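Long-range contact in diphthine synthase (Entamoeba histolytica, PDB 3I4T), which probably transfers methyl groups from S-adenosylmethionine to the modified histidine of elongation factor 2 on the way to diphthamide: residues M235-R241 and M266-P272. Residues are numbered along the deposited sequence; the frame is centred on the assembly and turned at random.
Sequences MVVGMAR and MHCLLIP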
ATOM      1  N   MET A 235     -21.335 -11.562   3.882  1.00 35.35           N
ATOM      2  CA  MET A 235     -20.769 -10.625   4.860  1.00 35.05           C
ATOM      3  C   MET A 235     -19.624  -9.848   4.231  1.00 34.85           C
ATOM      4  O   MET A 235     -18.632 -10.433   3.779  1.00 35.34           O
ATOM      5  CB  MET A 235     -20.266 -11.357   6.117  1.00 35.23           C
ATOM      6  CG  MET A 235     -21.334 -12.096   6.934  1.00 35.93           C
ATOM      7  SD  MET A 235     -22.441 -11.006   7.876  1.00 39.92           S
ATOM      8  CE  MET A 235     -21.419 -10.602   9.292  1.00 37.73           C
ATOM      9  N   VAL A 236     -19.759  -8.530   4.206  1.00 34.24           N
ATOM     10  CA  VAL A 236     -18.782  -7.667   3.570  1.00 33.77           C
ATOM     11  C   VAL A 236     -18.458  -6.525   4.501  1.00 34.15           C
ATOM     12  O   VAL A 236     -19.082  -6.367   5.552  1.00 34.67           O
ATOM     13  CB  VAL A 236     -19.293  -7.090   2.228  1.00 33.75           C
ATOM     14  CG1 VAL A 236     -19.529  -8.215   1.210  1.00 33.32           C
ATOM     15  CG2 VAL A 236     -20.563  -6.244   2.436  1.00 33.11           C
ATOM     16  N   VAL A 237     -17.481  -5.724   4.100  1.00 34.05           N
ATOM     17  CA  VAL A 237     -16.945  -4.689   4.951  1.00 33.83           C
ATOM     18  C   VAL A 237     -17.098  -3.365   4.221  1.00 34.12           C
ATOM     19  O   VAL A 237     -16.451  -3.139   3.193  1.00 34.31           O
ATOM     20  CB  VAL A 237     -15.449  -4.944   5.270  1.00 33.89           C
ATOM     21  CG1 VAL A 237     -14.953  -4.003   6.370  1.00 32.93           C
ATOM     22  CG2 VAL A 237     -15.216  -6.407   5.661  1.00 33.13           C
ATOM     23  N   GLY A 238     -17.974  -2.509   4.744  1.00 33.85           N
ATOM     24  CA  GLY A 238     -18.129  -1.166   4.237  1.00 33.94           C
ATOM     25  C   GLY A 238     -17.140  -0.302   4.978  1.00 34.69           C
ATOM     26  O   GLY A 238     -17.015  -0.403   6.205  1.00 34.69           O
ATOM     27  N   MET A 239     -16.416   0.533   4.242  1.00 34.91           N
ATOM     28  CA  MET A 239     -15.434   1.402   4.862  1.00 35.63           C
ATOM     29  C   MET A 239     -15.546   2.812   4.341  1.00 35.40           C
ATOM     30  O   MET A 239     -15.552   3.040   3.133  1.00 35.71           O
ATOM     31  CB  MET A 239     -14.022   0.862   4.637  1.00 36.41           C
ATOM     32  CG  MET A 239     -13.834  -0.556   5.176  1.00 38.26           C
ATOM     33  SD  MET A 239     -12.148  -1.099   4.987  1.00 43.90           S
ATOM     34  CE  MET A 239     -11.368  -0.351   6.413  1.00 41.89           C
ATOM     35  N   ALA A 240     -15.639   3.758   5.267  1.00 35.00           N
ATOM     36  CA  ALA A 240     -15.732   5.165   4.922  1.00 34.38           C
ATOM     37  C   ALA A 240     -14.623   5.937   5.622  1.00 34.20           C
ATOM     38  O   ALA A 240     -14.351   5.708   6.796  1.00 34.12           O
ATOM     39  CB  ALA A 240     -17.098   5.712   5.317  1.00 33.96           C
ATOM     40  N   ARG A 241     -14.000   6.856   4.893  1.00 34.37           N
ATOM     41  CA  ARG A 241     -12.968   7.745   5.432  1.00 34.65           C
ATOM     42  C   ARG A 241     -11.810   6.982   6.103  1.00 35.14           C
ATOM     43  O   ARG A 241     -11.413   7.279   7.231  1.00 35.53           O
ATOM     44  CB  ARG A 241     -13.595   8.803   6.353  1.00 34.37           C
ATOM     45  CG  ARG A 241     -14.682   9.610   5.653  1.00 34.47           C
ATOM     46  CD  ARG A 241     -15.508  10.478   6.588  1.00 32.45           C
ATOM     47  NE  ARG A 241     -16.230   9.708   7.602  1.00 32.34           N
ATOM     48  CZ  ARG A 241     -17.365   9.045   7.401  1.00 32.15           C
ATOM     49  NH1 ARG A 241     -17.939   9.006   6.205  1.00 32.38           N
ATOM     50  NH2 ARG A 241     -17.922   8.394   8.410  1.00 33.33           N
ATOM     51  N   MET A 266     -14.499   9.552   1.356  1.00 37.87           N
ATOM     52  CA  MET A 266     -14.473   8.500   0.344  1.00 37.83           C
ATOM     53  C   MET A 266     -14.947   7.161   0.918  1.00 36.55           C
ATOM     54  O   MET A 266     -14.701   6.866   2.090  1.00 36.22           O
ATOM     55  CB  MET A 266     -13.034   8.359  -0.155  1.00 38.50           C
ATOM     56  CG  MET A 266     -12.858   7.749  -1.547  1.00 42.99           C
ATOM     57  SD  MET A 266     -11.149   7.966  -2.149  1.00 53.47           S
ATOM     58  CE  MET A 266     -11.087   9.762  -2.336  1.00 50.47           C
ATOM     59  N   HIS A 267     -15.624   6.361   0.091  1.00 35.30           N
ATOM     60  CA  HIS A 267     -16.041   5.009   0.490  1.00 34.36           C
ATOM     61  C   HIS A 267     -15.352   3.931  -0.349  1.00 33.71           C
ATOM     62  O   HIS A 267     -14.986   4.171  -1.503  1.00 33.05           O
ATOM     63  CB  HIS A 267     -17.553   4.787   0.324  1.00 34.21           C
ATOM     64  CG  HIS A 267     -18.427   5.663   1.166  1.00 34.21           C
ATOM     65  ND1 HIS A 267     -19.802   5.669   1.031  1.00 34.73           N
ATOM     66  CD2 HIS A 267     -18.142   6.568   2.133  1.00 34.49           C
ATOM     67  CE1 HIS A 267     -20.324   6.533   1.881  1.00 34.55           C
ATOM     68  NE2 HIS A 267     -19.338   7.096   2.559  1.00 35.91           N
ATOM     69  N   CYS A 268     -15.206   2.744   0.241  1.00 32.98           N
ATOM     70  CA  CYS A 268     -14.863   1.533  -0.493  1.00 32.95           C
ATOM     71  C   CYS A 268     -15.385   0.292   0.225  1.00 32.53           C
ATOM     72  O   CYS A 268     -15.786   0.355   1.390  1.00 32.67           O
ATOM     73  CB  CYS A 268     -13.354   1.411  -0.722  1.00 33.26           C
ATOM     74  SG  CYS A 268     -12.421   1.177   0.785  1.00 34.53           S
ATOM     75  N   LEU A 269     -15.354  -0.833  -0.484  1.00 31.77           N
ATOM     76  CA  LEU A 269     -15.927  -2.078  -0.022  1.00 31.10           C
ATOM     77  C   LEU A 269     -14.888  -3.191  -0.040  1.00 30.96           C
ATOM     78  O   LEU A 269     -14.068  -3.275  -0.956  1.00 31.25           O
ATOM     79  CB  LEU A 269     -17.093  -2.463  -0.944  1.00 31.07           C
ATOM     80  CG  LEU A 269     -17.951  -3.655  -0.541  1.00 29.94           C
ATOM     81  CD1 LEU A 269     -18.713  -3.361   0.731  1.00 29.90           C
ATOM     82  CD2 LEU A 269     -18.902  -3.996  -1.654  1.00 30.44           C
ATOM     83  N   LEU A 270     -14.925  -4.044   0.975  1.00 30.52           N
ATOM     84  CA  LEU A 270     -14.095  -5.240   0.988  1.00 30.29           C
ATOM     85  C   LEU A 270     -14.963  -6.482   0.942  1.00 30.28           C
ATOM     86  O   LEU A 270     -15.872  -6.660   1.762  1.00 30.27           O
ATOM     87  CB  LEU A 270     -13.187  -5.285   2.215  1.00 30.03           C
ATOM     88  CG  LEU A 270     -12.400  -4.031   2.608  1.00 30.47           C
ATOM     89  CD1 LEU A 270     -11.563  -4.342   3.845  1.00 31.58           C
ATOM     90  CD2 LEU A 270     -11.525  -3.510   1.488  1.00 28.07           C
ATOM     91  N   ILE A 271     -14.689  -7.327  -0.040  1.00 30.10           N
ATOM     92  CA  ILE A 271     -15.374  -8.587  -0.158  1.00 30.18           C
ATOM     93  C   ILE A 271     -14.400  -9.698   0.223  1.00 30.40           C
ATOM     94  O   ILE A 271     -13.536 -10.076  -0.578  1.00 30.14           O
ATOM     95  CB  ILE A 271     -15.950  -8.815  -1.578  1.00 30.20           C
ATOM     96  CG1 ILE A 271     -16.854  -7.645  -1.987  1.00 28.13           C
ATOM     97  CG2 ILE A 271     -16.712 -10.148  -1.622  1.00 30.12           C
ATOM     98  CD1 ILE A 271     -17.320  -7.690  -3.449  1.00 25.20           C
ATOM     99  N   PRO A 272     -14.528 -10.210   1.460  1.00 30.47           N
ATOM    100  CA  PRO A 272     -13.644 -11.254   1.976  1.00 30.65           C
ATOM    101  C   PRO A 272     -13.688 -12.504   1.115  1.00 31.02           C
ATOM    102  O   PRO A 272     -14.695 -12.744   0.462  1.00 31.35           O
ATOM    103  CB  PRO A 272     -14.231 -11.565   3.359  1.00 30.71           C
ATOM    104  CG  PRO A 272     -14.993 -10.333   3.752  1.00 30.48           C
ATOM    105  CD  PRO A 272     -15.499  -9.739   2.471  1.00 30.50           C
TER
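Met-239 and Leu-270 meet on one face of an antiparallel strand pair, the thioether SD lying 3.5 Å from Leu-270 CD1. With CG beside the backbone N, an extended chi2 (-176°) carries that sulfur to the leucine, and the two side chains cross obliquely; the bend at chi3 turns only CE. Val-237 packs next to them, its CB 3.8 Å from Leu-270 CB, and Cys-268 lies beside the base of Met-239. From neighbouring loops, Cys-140 packs on Met-239, and Ile-138 and Ser-141 on Leu-270. On the reverse face Gly-238 offers no side chain opposite Leu-269; the leucine, with CG anti to its backbone N (chi1 -173°), brings CD1 to 3.8 Å from Val-236 CG2, and helix 211-225 packs on it.

Between the faces runs a regular antiparallel ladder. Val-237 and Leu-270 exchange two bonds, as do Met-239 and Cys-268, and the strands run at 159° to each other. The donor Met-239 N sits 2.9 Å from Cys-268 O. A fifth bond, from Arg-241 N to Met-266 O, carries the pairing past the strand ends.

At this end the contact turns polar. His-267 sets CD2 3.5 Å from Ala-240 CB, while Arg-241 NH1 approaches the imidazole at its edge, 4.3 Å from NE2 and not bonded to it. NH1 instead bonds Phe-262 O and Ala-264 O, tying the strand end to the run before Met-266, and NE bonds Asp-246 O in the turn toward strand 248-253.

With strands 248-253 and 180-187 paired along its outer edges, the couple forms the interior of the mixed sheet. Its chemistry implies a division of labour: backbone polarity is met within the sheet, apolar side chains make most of the contact on the two faces, and three carbonyl oxygens bind the guanidinium and would be expected to stabilise its positive charge.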